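Local coordinates for hypothetical sugar ABC-transporter sugar binding protein (Arthrobacter globiformis, PDB 7BVT) that binds cyclic alpha-maltosyl-1,6-maltose outside the cell and probably delivers it to an ABC transporter for uptake, at residues P84-G89 and A299-N304; A152-D157 and G172-D177; A221-E226 and A404-V409; W318-D323 and L335-S340. One frame throughout, in Å; residues are numbered along the deposited sequence.

Contact 1 of 4, residues P84-G89 and A299-N304; sequences PDIAIG and AMVFEN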
loop_
_atom_site.group_PDB
_atom_site.type_symbol
_atom_site.label_atom_id
_atom_site.label_comp_id
_atom_site.label_asym_id
_atom_site.label_seq_id
_atom_site.Cartn_x
_atom_site.Cartn_y
_atom_site.Cartn_z
ATOM N N PRO A 84 4.619 23.215 -7.003
ATOM C CA PRO A 84 3.872 23.528 -5.800
ATOM C C PRO A 84 4.878 23.485 -4.639
ATOM O O PRO A 84 5.974 23.063 -4.818
ATOM C CB PRO A 84 2.846 22.414 -5.664
ATOM C CG PRO A 84 3.560 21.271 -6.270
ATOM C CD PRO A 84 4.363 21.816 -7.434
ATOM N N ASP A 85 4.458 23.954 -3.508
ATOM C CA ASP A 85 5.324 23.897 -2.306
ATOM C C ASP A 85 5.263 22.481 -1.729
ATOM O O ASP A 85 6.291 21.967 -1.343
ATOM C CB ASP A 85 4.889 24.907 -1.269
ATOM C CG ASP A 85 5.029 26.297 -1.855
ATOM O OD1 ASP A 85 6.154 26.590 -2.378
ATOM O OD2 ASP A 85 4.008 27.025 -1.808
ATOM N N ILE A 86 4.078 21.899 -1.672
ATOM C CA ILE A 86 3.835 20.506 -1.211
ATOM C C ILE A 86 3.188 19.715 -2.353
ATOM O O ILE A 86 2.118 20.119 -2.888
ATOM C CB ILE A 86 3.007 20.448 0.090
ATOM C CG1 ILE A 86 3.668 21.194 1.256
ATOM C CG2 ILE A 86 2.665 19.036 0.477
ATOM C CD1 ILE A 86 2.758 21.397 2.455
ATOM N N ALA A 87 3.709 18.539 -2.644
ATOM C CA ALA A 87 2.987 17.527 -3.443
ATOM C C ALA A 87 2.600 16.343 -2.557
ATOM O O ALA A 87 3.429 15.886 -1.764
ATOM C CB ALA A 87 3.859 17.030 -4.570
ATOM N N ILE A 88 1.396 15.845 -2.687
ATOM C CA ILE A 88 0.972 14.620 -1.978
ATOM C C ILE A 88 0.715 13.565 -3.050
ATOM O O ILE A 88 -0.238 13.705 -3.832
ATOM C CB ILE A 88 -0.225 14.884 -1.051
ATOM C CG1 ILE A 88 0.088 15.999 -0.045
ATOM C CG2 ILE A 88 -0.708 13.615 -0.357
ATOM C CD1 ILE A 88 -1.013 16.317 0.900
ATOM N N GLY A 89 1.549 12.525 -3.071
ATOM C CA GLY A 89 1.562 11.521 -4.136
ATOM C C GLY A 89 1.466 10.118 -3.613
ATOM O O GLY A 89 1.550 9.905 -2.413
ATOM N N ALA A 299 3.656 12.993 1.652
ATOM C CA ALA A 299 3.804 14.439 1.375
ATOM C C ALA A 299 5.280 14.707 1.140
ATOM O O ALA A 299 6.103 14.150 1.872
ATOM C CB ALA A 299 3.233 15.255 2.513
ATOM N N MET A 300 5.567 15.595 0.231
ATOM C CA MET A 300 6.920 16.024 -0.213
ATOM C C MET A 300 6.923 17.560 -0.294
ATOM O O MET A 300 5.920 18.113 -0.772
ATOM C CB MET A 300 7.218 15.440 -1.585
ATOM C CG MET A 300 7.357 13.925 -1.540
ATOM S SD MET A 300 7.016 13.223 -3.141
ATOM C CE MET A 300 5.229 13.030 -3.019
ATOM N N VAL A 301 7.984 18.192 0.173
ATOM C CA VAL A 301 8.152 19.682 0.107
ATOM C C VAL A 301 9.209 19.985 -0.933
ATOM O O VAL A 301 10.340 19.497 -0.800
ATOM C CB VAL A 301 8.509 20.270 1.468
ATOM C CG1 VAL A 301 8.886 21.747 1.368
ATOM C CG2 VAL A 301 7.454 20.010 2.508
ATOM N N PHE A 302 8.873 20.713 -1.988
ATOM C CA PHE A 302 9.863 21.125 -2.995
ATOM C C PHE A 302 10.695 22.282 -2.399
ATOM O O PHE A 302 10.117 23.221 -1.822
ATOM C CB PHE A 302 9.207 21.565 -4.309
ATOM C CG PHE A 302 8.708 20.418 -5.134
ATOM C CD1 PHE A 302 9.600 19.626 -5.837
ATOM C CD2 PHE A 302 7.368 20.077 -5.133
ATOM C CE1 PHE A 302 9.140 18.561 -6.589
ATOM C CE2 PHE A 302 6.916 18.991 -5.874
ATOM C CZ PHE A 302 7.812 18.237 -6.577
ATOM N N GLU A 303 12.017 22.200 -2.486
ATOM C CA GLU A 303 12.905 23.183 -1.815
ATOM C C GLU A 303 12.810 24.541 -2.499
ATOM O O GLU A 303 12.960 24.603 -3.711
ATOM C CB GLU A 303 14.346 22.727 -1.857
ATOM C CG GLU A 303 15.157 23.462 -0.815
ATOM C CD GLU A 303 16.374 22.645 -0.486
ATOM O OE1 GLU A 303 17.205 22.477 -1.402
ATOM O OE2 GLU A 303 16.403 22.085 0.623
ATOM N N ASN A 304 12.582 25.559 -1.678
ATOM C CA ASN A 304 12.520 27.001 -2.003
ATOM C C ASN A 304 13.514 27.679 -1.047
ATOM O O ASN A 304 14.680 27.236 -1.046
ATOM C CB ASN A 304 11.058 27.458 -1.956
ATOM C CG ASN A 304 10.229 26.904 -3.104
ATOM O OD1 ASN A 304 9.254 26.153 -2.909
ATOM N ND2 ASN A 304 10.566 27.341 -4.304
#
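The ring of Phe302 sits obliquely against Pro84 and Ala87, and the side chains around it show how two antiparallel strands sort their groups to two faces of a sheet. Ring atom CE2 of Phe302 lies 3.9 Å from CB of Ala87, while CD2 comes within 3.3 Å of the carbonyl O of Pro84; the Pro84 ring lies alongside, its CG 4.1 Å from Phe302 CE2. On this face, too, lies Met300. Its chain bends at the thioether (chi3 -87°), which carries the methyl back across the neighbouring strand until CE is 3.7 Å from N of Gly89. The other face is aliphatic. CG1 of Ile86 meets CG2 of Val301 at 4.2 Å, and CG1 of Ile88 reaches CB of Ala299 at 4.1 Å.

Between the faces, Ala87 and Met300 form an antiparallel hydrogen-bonded pair: Ala87 N to Met300 O and Met300 N to Ala87 O are each 2.9 Å. A third bond, from Phe302 N to Asp85 O, extends this ladder, its donor tilted 30° from the carbonyl plane. OD2 of Asp85 accepts from Thr31 N of strand 28-34, the next strand of the sheet.

An antiparallel strand set beside parallel ones is characteristic of the type II periplasmic-binding-protein fold. Here strand 86-90 has strand 28-34 as its parallel neighbour on one side and strand 292-301 on the other; helix 306-319 covers the face of Ile86, Ala299 and Val301, and helix 94-100 that of Met300 and Phe302.

Contact 2 of 4, residues A152-D157 and G172-D177; sequences AEAGLD and GQTILD
A Schellman motif ends helix 148-153, and the turn it makes sets Ala154 and Leu156 against Thr174 and Ile175 of helix 165-179. Gly155 carries the positive phi of the motif (90°), at which a beta carbon would collide with the carbonyl O of Ala154; its N closes the last turn with a 3.0 Å bond to Ala152 O. With the helix ended in this way, residues one before and one after the glycine both face the second helix, so the contact is a helix terminus laid against the flank of another helix.

CB of Ala154 rests on the backbone of that helix, 3.8 Å from CA of Ile175. Leu156 spreads its two methyls over neighbouring residues. CD2 touches CG2 of Thr174 at 3.9 Å, whereas CD1 touches CG1 of Ile175 at 3.8 Å, the two side chains crossing at about a right angle. Phe151 of the first helix backs both Leu156 and Ile175.

Thr174 keeps its hydroxyl for its own helix, OG1 bonding to Ala170 O. That rotation holds CG2 anti to the backbone N and presents the methyl across the contact, where it lies 3.3 Å from the carbonyl O of Ala154.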
loop_
_atom_site.group_PDB
_atom_site.type_symbol
_atom_site.label_atom_id
_atom_site.label_comp_id
_atom_site.label_asym_id
_atom_site.label_seq_id
_atom_site.Cartn_x
_atom_site.Cartn_y
_atom_site.Cartn_z
ATOM N N ALA A 152 -19.795 -20.649 4.768
ATOM C CA ALA A 152 -20.778 -21.449 5.532
ATOM C C ALA A 152 -21.411 -22.489 4.603
ATOM O O ALA A 152 -21.587 -23.640 5.057
ATOM C CB ALA A 152 -21.778 -20.498 6.168
ATOM N N GLU A 153 -21.732 -22.119 3.371
ATOM C CA GLU A 153 -22.315 -23.023 2.353
ATOM C C GLU A 153 -21.375 -24.200 2.112
ATOM O O GLU A 153 -21.865 -25.319 1.884
ATOM C CB GLU A 153 -22.584 -22.322 1.041
ATOM C CG GLU A 153 -23.548 -23.114 0.153
ATOM C CD GLU A 153 -24.021 -22.412 -1.120
ATOM O OE1 GLU A 153 -23.685 -21.229 -1.324
ATOM O OE2 GLU A 153 -24.733 -23.082 -1.924
ATOM N N ALA A 154 -20.069 -23.971 2.213
ATOM C CA ALA A 154 -19.074 -25.014 1.898
ATOM C C ALA A 154 -18.845 -25.896 3.104
ATOM O O ALA A 154 -18.004 -26.786 3.004
ATOM C CB ALA A 154 -17.794 -24.350 1.411
ATOM N N GLY A 155 -19.440 -25.613 4.267
ATOM C CA GLY A 155 -19.185 -26.383 5.490
ATOM C C GLY A 155 -18.048 -25.839 6.317
ATOM O O GLY A 155 -17.662 -26.538 7.257
ATOM N N LEU A 156 -17.522 -24.628 5.987
ATOM C CA LEU A 156 -16.544 -23.950 6.874
ATOM C C LEU A 156 -17.251 -23.143 7.951
ATOM O O LEU A 156 -18.401 -22.707 7.728
ATOM C CB LEU A 156 -15.664 -23.048 6.019
ATOM C CG LEU A 156 -15.026 -23.724 4.814
ATOM C CD1 LEU A 156 -14.207 -22.721 4.043
ATOM C CD2 LEU A 156 -14.196 -24.912 5.299
ATOM N N ASP A 157 -16.539 -22.891 9.026
ATOM C CA ASP A 157 -16.965 -21.955 10.106
ATOM C C ASP A 157 -16.854 -20.551 9.530
ATOM O O ASP A 157 -15.751 -20.090 9.195
ATOM C CB ASP A 157 -16.153 -22.185 11.371
ATOM C CG ASP A 157 -16.507 -21.275 12.531
ATOM O OD1 ASP A 157 -17.231 -20.273 12.311
ATOM O OD2 ASP A 157 -15.938 -21.502 13.585
ATOM N N GLY A 172 -9.875 -23.328 0.748
ATOM C CA GLY A 172 -10.248 -23.020 -0.628
ATOM C C GLY A 172 -10.631 -24.275 -1.386
ATOM O O GLY A 172 -11.503 -24.153 -2.244
ATOM N N GLN A 173 -9.912 -25.365 -1.165
ATOM C CA GLN A 173 -10.241 -26.653 -1.828
ATOM C C GLN A 173 -11.655 -27.085 -1.439
ATOM O O GLN A 173 -12.422 -27.538 -2.313
ATOM C CB GLN A 173 -9.214 -27.713 -1.479
ATOM C CG GLN A 173 -9.356 -29.018 -2.234
ATOM C CD GLN A 173 -9.005 -28.877 -3.690
ATOM O OE1 GLN A 173 -7.893 -28.408 -4.015
ATOM N NE2 GLN A 173 -9.925 -29.275 -4.564
ATOM N N THR A 174 -12.010 -26.949 -0.195
ATOM C CA THR A 174 -13.378 -27.289 0.264
ATOM C C THR A 174 -14.405 -26.419 -0.456
ATOM O O THR A 174 -15.411 -26.930 -0.935
ATOM C CB THR A 174 -13.427 -27.157 1.765
ATOM O OG1 THR A 174 -12.566 -28.142 2.325
ATOM C CG2 THR A 174 -14.824 -27.335 2.336
ATOM N N ILE A 175 -14.179 -25.128 -0.557
ATOM C CA ILE A 175 -15.114 -24.232 -1.266
ATOM C C ILE A 175 -15.253 -24.693 -2.717
ATOM O O ILE A 175 -16.386 -24.790 -3.243
ATOM C CB ILE A 175 -14.686 -22.767 -1.159
ATOM C CG1 ILE A 175 -14.799 -22.277 0.278
ATOM C CG2 ILE A 175 -15.497 -21.903 -2.099
ATOM C CD1 ILE A 175 -14.178 -20.891 0.512
ATOM N N LEU A 176 -14.149 -24.991 -3.382
ATOM C CA LEU A 176 -14.224 -25.392 -4.798
ATOM C C LEU A 176 -14.998 -26.729 -4.888
ATOM O O LEU A 176 -15.880 -26.813 -5.761
ATOM C CB LEU A 176 -12.808 -25.510 -5.344
ATOM C CG LEU A 176 -12.710 -26.017 -6.771
ATOM C CD1 LEU A 176 -13.325 -25.017 -7.753
ATOM C CD2 LEU A 176 -11.285 -26.441 -7.070
ATOM N N ASP A 177 -14.632 -27.692 -4.062
ATOM C CA ASP A 177 -15.181 -29.087 -4.089
ATOM C C ASP A 177 -16.695 -28.993 -3.840
ATOM O O ASP A 177 -17.480 -29.657 -4.555
ATOM C CB ASP A 177 -14.469 -29.996 -3.077
ATOM C CG ASP A 177 -13.072 -30.413 -3.496
ATOM O OD1 ASP A 177 -12.697 -30.159 -4.636
ATOM O OD2 ASP A 177 -12.379 -30.930 -2.655
#

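Contact 3 of 4, residues A221-E226 and A404-V409; sequences AFNTPE and AAEQAV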
loop_
_atom_site.group_PDB
_atom_site.type_symbol
_atom_site.label_atom_id
_atom_site.label_comp_id
_atom_site.label_asym_id
_atom_site.label_seq_id
_atom_site.Cartn_x
_atom_site.Cartn_y
_atom_site.Cartn_z
ATOM N N ALA A 221 16.536 -9.830 -5.373
ATOM C CA ALA A 221 16.877 -10.630 -4.186
ATOM C C ALA A 221 15.901 -11.806 -4.000
ATOM O O ALA A 221 16.064 -12.507 -3.011
ATOM C CB ALA A 221 16.916 -9.749 -2.980
ATOM N N PHE A 222 14.958 -12.003 -4.908
ATOM C CA PHE A 222 13.816 -12.935 -4.699
ATOM C C PHE A 222 14.082 -14.332 -5.300
ATOM O O PHE A 222 13.210 -15.196 -5.197
ATOM C CB PHE A 222 12.552 -12.350 -5.327
ATOM C CG PHE A 222 12.700 -11.921 -6.768
ATOM C CD1 PHE A 222 12.868 -12.865 -7.779
ATOM C CD2 PHE A 222 12.740 -10.575 -7.126
ATOM C CE1 PHE A 222 13.040 -12.465 -9.098
ATOM C CE2 PHE A 222 12.910 -10.179 -8.445
ATOM C CZ PHE A 222 13.085 -11.119 -9.423
ATOM N N ASN A 223 15.195 -14.572 -5.985
ATOM C CA ASN A 223 15.424 -15.872 -6.673
ATOM C C ASN A 223 16.116 -16.805 -5.704
ATOM O O ASN A 223 17.319 -17.062 -5.800
ATOM C CB ASN A 223 16.141 -15.696 -8.012
ATOM C CG ASN A 223 16.160 -16.990 -8.798
ATOM O OD1 ASN A 223 15.424 -17.938 -8.491
ATOM N ND2 ASN A 223 16.971 -17.026 -9.845
ATOM N N THR A 224 15.344 -17.268 -4.738
ATOM C CA THR A 224 15.790 -17.896 -3.499
ATOM C C THR A 224 14.805 -19.003 -3.161
ATOM O O THR A 224 13.742 -19.071 -3.744
ATOM C CB THR A 224 15.810 -16.886 -2.362
ATOM O OG1 THR A 224 14.471 -16.378 -2.231
ATOM C CG2 THR A 224 16.790 -15.764 -2.626
ATOM N N PRO A 225 15.127 -19.867 -2.188
ATOM C CA PRO A 225 14.143 -20.861 -1.753
ATOM C C PRO A 225 12.865 -20.170 -1.271
ATOM O O PRO A 225 11.808 -20.740 -1.438
ATOM C CB PRO A 225 14.890 -21.564 -0.623
ATOM C CG PRO A 225 16.353 -21.459 -1.053
ATOM C CD PRO A 225 16.474 -20.073 -1.619
ATOM N N GLU A 226 13.011 -18.974 -0.681
ATOM C CA GLU A 226 11.858 -18.245 -0.093
ATOM C C GLU A 226 10.993 -17.793 -1.250
ATOM O O GLU A 226 9.742 -17.896 -1.188
ATOM C CB GLU A 226 12.307 -17.076 0.770
ATOM C CG GLU A 226 13.020 -17.508 2.017
ATOM C CD GLU A 226 14.471 -17.969 1.851
ATOM O OE1 GLU A 226 15.087 -17.765 0.779
ATOM O OE2 GLU A 226 14.973 -18.530 2.829
ATOM N N ALA A 404 13.971 -16.037 -14.873
ATOM C CA ALA A 404 13.621 -15.059 -15.929
ATOM C C ALA A 404 13.293 -13.719 -15.272
ATOM O O ALA A 404 13.793 -12.665 -15.705
ATOM C CB ALA A 404 12.526 -15.563 -16.805
ATOM N N ALA A 405 12.507 -13.734 -14.189
ATOM C CA ALA A 405 12.152 -12.490 -13.488
ATOM C C ALA A 405 13.405 -11.805 -12.936
ATOM O O ALA A 405 13.491 -10.587 -13.047
ATOM C CB ALA A 405 11.158 -12.770 -12.386
ATOM N N GLU A 406 14.347 -12.529 -12.387
ATOM C CA GLU A 406 15.620 -11.969 -11.868
ATOM C C GLU A 406 16.439 -11.314 -13.005
ATOM O O GLU A 406 17.006 -10.211 -12.818
ATOM C CB GLU A 406 16.451 -13.053 -11.181
ATOM C CG GLU A 406 17.833 -12.590 -10.726
ATOM C CD GLU A 406 18.581 -13.640 -9.936
ATOM O OE1 GLU A 406 18.627 -14.804 -10.412
ATOM O OE2 GLU A 406 19.069 -13.345 -8.791
ATOM N N GLN A 407 16.554 -12.014 -14.131
ATOM C CA GLN A 407 17.194 -11.460 -15.350
ATOM C C GLN A 407 16.567 -10.162 -15.793
ATOM O O GLN A 407 17.348 -9.252 -16.166
ATOM C CB GLN A 407 16.817 -12.276 -16.583
ATOM C CG GLN A 407 17.941 -12.962 -17.221
ATOM C CD GLN A 407 18.084 -14.198 -16.406
ATOM O OE1 GLN A 407 18.786 -14.148 -15.389
ATOM N NE2 GLN A 407 17.442 -15.276 -16.899
ATOM N N ALA A 408 15.234 -10.118 -15.920
ATOM C CA ALA A 408 14.501 -8.960 -16.450
ATOM C C ALA A 408 14.745 -7.814 -15.466
ATOM O O ALA A 408 15.068 -6.692 -15.907
ATOM C CB ALA A 408 13.058 -9.299 -16.635
ATOM N N VAL A 409 14.536 -8.069 -14.177
ATOM C CA VAL A 409 14.648 -7.007 -13.132
ATOM C C VAL A 409 16.083 -6.472 -13.094
ATOM O O VAL A 409 16.310 -5.249 -13.093
ATOM C CB VAL A 409 14.196 -7.539 -11.763
ATOM C CG1 VAL A 409 14.633 -6.582 -10.658
ATOM C CG2 VAL A 409 12.711 -7.768 -11.764
HETATM O O HOH W 1 17.677 -13.035 -6.376
HETATM O O HOH W 2 20.226 -15.689 -7.092
#
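Atom ND2 of Asn223 is shared by two carboxylates, donating to OE1 of Glu406 and to OD1 of Asp403. The bond to Glu406 OE1 is 2.8 Å long and practically straight (179°). It lies in the amide plane of the asparagine but meets the carboxylate from above, the two planar groups turned 74° apart. The second oxygen of Glu406 serves the loop backbone through water. Water 1 accepts from Asn223 N at 2.9 Å and donates to Glu406 OE2 at 2.8 Å; water 2 donates to the same OE2 at 3.1 Å and, weakly, to Asn223 O.

This wet side belongs to a turn that starts a helix. Asn223 is the centre of an inverse gamma turn, and Thr224 follows as N-cap of helix 225-239, its OG1 capping the N of Gly227. The long C-terminal helix 398-415 thus holds the entry to a helix far earlier in the chain. With an alanine in place of Glu406, Asn223 ND2 would probably lose one of its two carboxylate partners, and both waters are likely to lose their tie to the helix.

Beside the polar groups, CG of Phe222 stands between the backbone N and the carbonyl carbon (chi1 52°), which brings the end of the ring up to helix 398-415. CZ lies 3.5 Å from Glu406 N at the ring edge, and the carbonyl carbon of Ala405 is in the ring plane. CE1 touches CB of Ala405 at 3.8 Å, CZ reaches CG2 of Val409 at 4.1 Å, and Phe384 of helix 377-392 meets the ring edge-to-face.

Contact 4 of 4, residues W318-D323 and L335-S340; sequences WFLEPD and LPVLDS
Leu338 and Leu320 bury the most surface here, and they meet unequally: a methyl of the first abuts the backbone of the second. CD1 of Leu338 makes the approach, 3.3 Å from the carbonyl O of Leu320, and CD2 stands farther back, 4.0 Å from that oxygen. CD1 also touches CA of Pro322 at 4.0 Å. Its position follows from an extended side chain, with CG beside the backbone N (chi1 -62°) and chi2 at 180°.

The side chain of Leu320 has a different partner. Its CD2 meets CG2 of Val337 at 3.6 Å, the two side chains crossing at about a right angle, branch against branch.

Leu320 is the first residue past helix 306-319 and Glu321 the N-cap of helix 322-332, while Val337 leads to Leu338, the N-cap of helix 339-342. The contact therefore joins one helix-helix corner to the next, across the helix 322-332 that separates them. Val325 of that helix and Val118 also touch Leu338, and Thr114 of helix 112-117 touches Leu320. An alanine in place of Leu338 would probably open a gap beside the Leu320 carbonyl and leave Pro322 without the methyl against it and Val325 with less of a neighbour.

Polar ties run to other parts of the chain: Ser340 OG bonds to Asp117 OD2, and the backbone of Val337 pairs with Asn119. Between the two corners the chemistry is that of methyl groups set against one another and against a backbone carbonyl, which implies an association governed by shape and burial rather than by bond direction.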
loop_
_atom_site.group_PDB
_atom_site.type_symbol
_atom_site.label_atom_id
_atom_site.label_comp_id
_atom_site.label_asym_id
_atom_site.label_seq_id
_atom_site.Cartn_x
_atom_site.Cartn_y
_atom_site.Cartn_z
ATOM N N TRP A 318 1.622 19.890 11.775
ATOM C CA TRP A 318 0.279 19.961 12.413
ATOM C C TRP A 318 -0.573 18.773 11.958
ATOM O O TRP A 318 -1.248 18.139 12.791
ATOM C CB TRP A 318 -0.347 21.330 12.096
ATOM C CG TRP A 318 -1.743 21.428 12.605
ATOM C CD1 TRP A 318 -2.139 21.867 13.839
ATOM C CD2 TRP A 318 -2.946 21.122 11.867
ATOM N NE1 TRP A 318 -3.510 21.776 13.950
ATOM C CE2 TRP A 318 -4.022 21.383 12.747
ATOM C CE3 TRP A 318 -3.240 20.659 10.570
ATOM C CZ2 TRP A 318 -5.337 21.104 12.409
ATOM C CZ3 TRP A 318 -4.555 20.459 10.211
ATOM C CH2 TRP A 318 -5.589 20.733 11.101
ATOM N N PHE A 319 -0.538 18.508 10.665
ATOM C CA PHE A 319 -1.277 17.388 10.058
ATOM C C PHE A 319 -0.878 16.062 10.716
ATOM O O PHE A 319 -1.721 15.170 10.821
ATOM C CB PHE A 319 -1.054 17.353 8.548
ATOM C CG PHE A 319 -2.161 16.621 7.845
ATOM C CD1 PHE A 319 -3.409 17.209 7.670
ATOM C CD2 PHE A 319 -1.949 15.358 7.327
ATOM C CE1 PHE A 319 -4.405 16.550 6.976
ATOM C CE2 PHE A 319 -2.958 14.717 6.626
ATOM C CZ PHE A 319 -4.188 15.311 6.467
ATOM N N LEU A 320 0.363 15.959 11.203
ATOM C CA LEU A 320 0.891 14.674 11.752
ATOM C C LEU A 320 0.797 14.619 13.279
ATOM O O LEU A 320 1.306 13.661 13.867
ATOM C CB LEU A 320 2.331 14.511 11.254
ATOM C CG LEU A 320 2.419 14.134 9.770
ATOM C CD1 LEU A 320 3.846 14.189 9.259
ATOM C CD2 LEU A 320 1.797 12.757 9.492
ATOM N N GLU A 321 0.173 15.608 13.933
ATOM C CA GLU A 321 -0.061 15.499 15.397
ATOM C C GLU A 321 -1.138 14.441 15.619
ATOM O O GLU A 321 -2.040 14.267 14.763
ATOM C CB GLU A 321 -0.456 16.852 15.981
ATOM C CG GLU A 321 0.641 17.882 15.838
ATOM C CD GLU A 321 0.341 19.267 16.370
ATOM O OE1 GLU A 321 -0.808 19.500 16.815
ATOM O OE2 GLU A 321 1.257 20.100 16.333
ATOM N N PRO A 322 -1.101 13.735 16.769
ATOM C CA PRO A 322 -2.025 12.626 16.996
ATOM C C PRO A 322 -3.502 12.999 16.813
ATOM O O PRO A 322 -4.275 12.213 16.237
ATOM C CB PRO A 322 -1.730 12.178 18.431
ATOM C CG PRO A 322 -0.351 12.695 18.738
ATOM C CD PRO A 322 -0.093 13.890 17.839
ATOM N N ASP A 323 -3.917 14.154 17.341
ATOM C CA ASP A 323 -5.348 14.531 17.232
ATOM C C ASP A 323 -5.776 14.622 15.773
ATOM O O ASP A 323 -6.923 14.210 15.466
ATOM C CB ASP A 323 -5.660 15.866 17.909
ATOM C CG ASP A 323 -5.609 15.780 19.428
ATOM O OD1 ASP A 323 -5.392 14.664 19.967
ATOM O OD2 ASP A 323 -5.841 16.846 20.047
ATOM N N LEU A 335 -5.626 4.124 7.220
ATOM C CA LEU A 335 -4.960 3.692 8.452
ATOM C C LEU A 335 -4.036 4.803 8.940
ATOM O O LEU A 335 -3.449 5.516 8.125
ATOM C CB LEU A 335 -4.151 2.419 8.176
ATOM C CG LEU A 335 -4.935 1.285 7.548
ATOM C CD1 LEU A 335 -4.057 0.089 7.309
ATOM C CD2 LEU A 335 -6.105 0.872 8.433
ATOM N N PRO A 336 -3.860 4.949 10.265
ATOM C CA PRO A 336 -3.056 6.031 10.785
ATOM C C PRO A 336 -1.590 5.774 10.453
ATOM O O PRO A 336 -1.128 4.634 10.492
ATOM C CB PRO A 336 -3.240 6.042 12.291
ATOM C CG PRO A 336 -4.124 4.885 12.604
ATOM C CD PRO A 336 -4.550 4.206 11.333
ATOM N N VAL A 337 -0.858 6.833 10.214
ATOM C CA VAL A 337 0.589 6.696 9.890
ATOM C C VAL A 337 1.456 6.647 11.161
ATOM O O VAL A 337 2.657 6.338 11.038
ATOM C CB VAL A 337 1.049 7.822 8.943
ATOM C CG1 VAL A 337 0.246 7.791 7.661
ATOM C CG2 VAL A 337 0.998 9.197 9.568
ATOM N N LEU A 338 0.913 7.014 12.319
ATOM C CA LEU A 338 1.620 7.039 13.598
ATOM C C LEU A 338 1.446 5.689 14.294
ATOM O O LEU A 338 0.313 5.222 14.424
ATOM C CB LEU A 338 1.061 8.164 14.456
ATOM C CG LEU A 338 1.227 9.568 13.912
ATOM C CD1 LEU A 338 0.619 10.593 14.864
ATOM C CD2 LEU A 338 2.697 9.925 13.724
ATOM N N ASP A 339 2.542 5.120 14.801
ATOM C CA ASP A 339 2.471 3.886 15.597
ATOM C C ASP A 339 1.581 4.165 16.818
ATOM O O ASP A 339 0.758 3.296 17.194
ATOM C CB ASP A 339 3.862 3.403 16.022
ATOM C CG ASP A 339 4.810 2.786 14.993
ATOM O OD1 ASP A 339 4.451 2.686 13.867
ATOM O OD2 ASP A 339 5.977 2.490 15.373
ATOM N N SER A 340 1.750 5.318 17.447
ATOM C CA SER A 340 1.107 5.640 18.743
ATOM C C SER A 340 -0.410 5.694 18.566
ATOM O O SER A 340 -1.133 5.365 19.501
ATOM C CB SER A 340 1.571 6.939 19.274
ATOM O OG SER A 340 1.095 8.012 18.488
#

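The four contacts are spread around the bound sugar, and their separations reflect the two-lobed shape expected of this family. Contacts 1 and 4 have centres about 19 Å apart and nearest atoms about 6 Å apart; strand 292-301 and helix 306-319 follow each other in the chain and connect them. Both approach the pocket: the Gly89 position lies about 9 Å from a bound glucose unit, next to the pocket residue Asp90, and the Val337 side chain about 11 Å. Centre to centre, contacts 2 and 3 are about 34 Å apart, contact 3 is about 36 Å from contact 4, and contact 2 about 50 Å from contact 1, on the opposite side of the chain's centre.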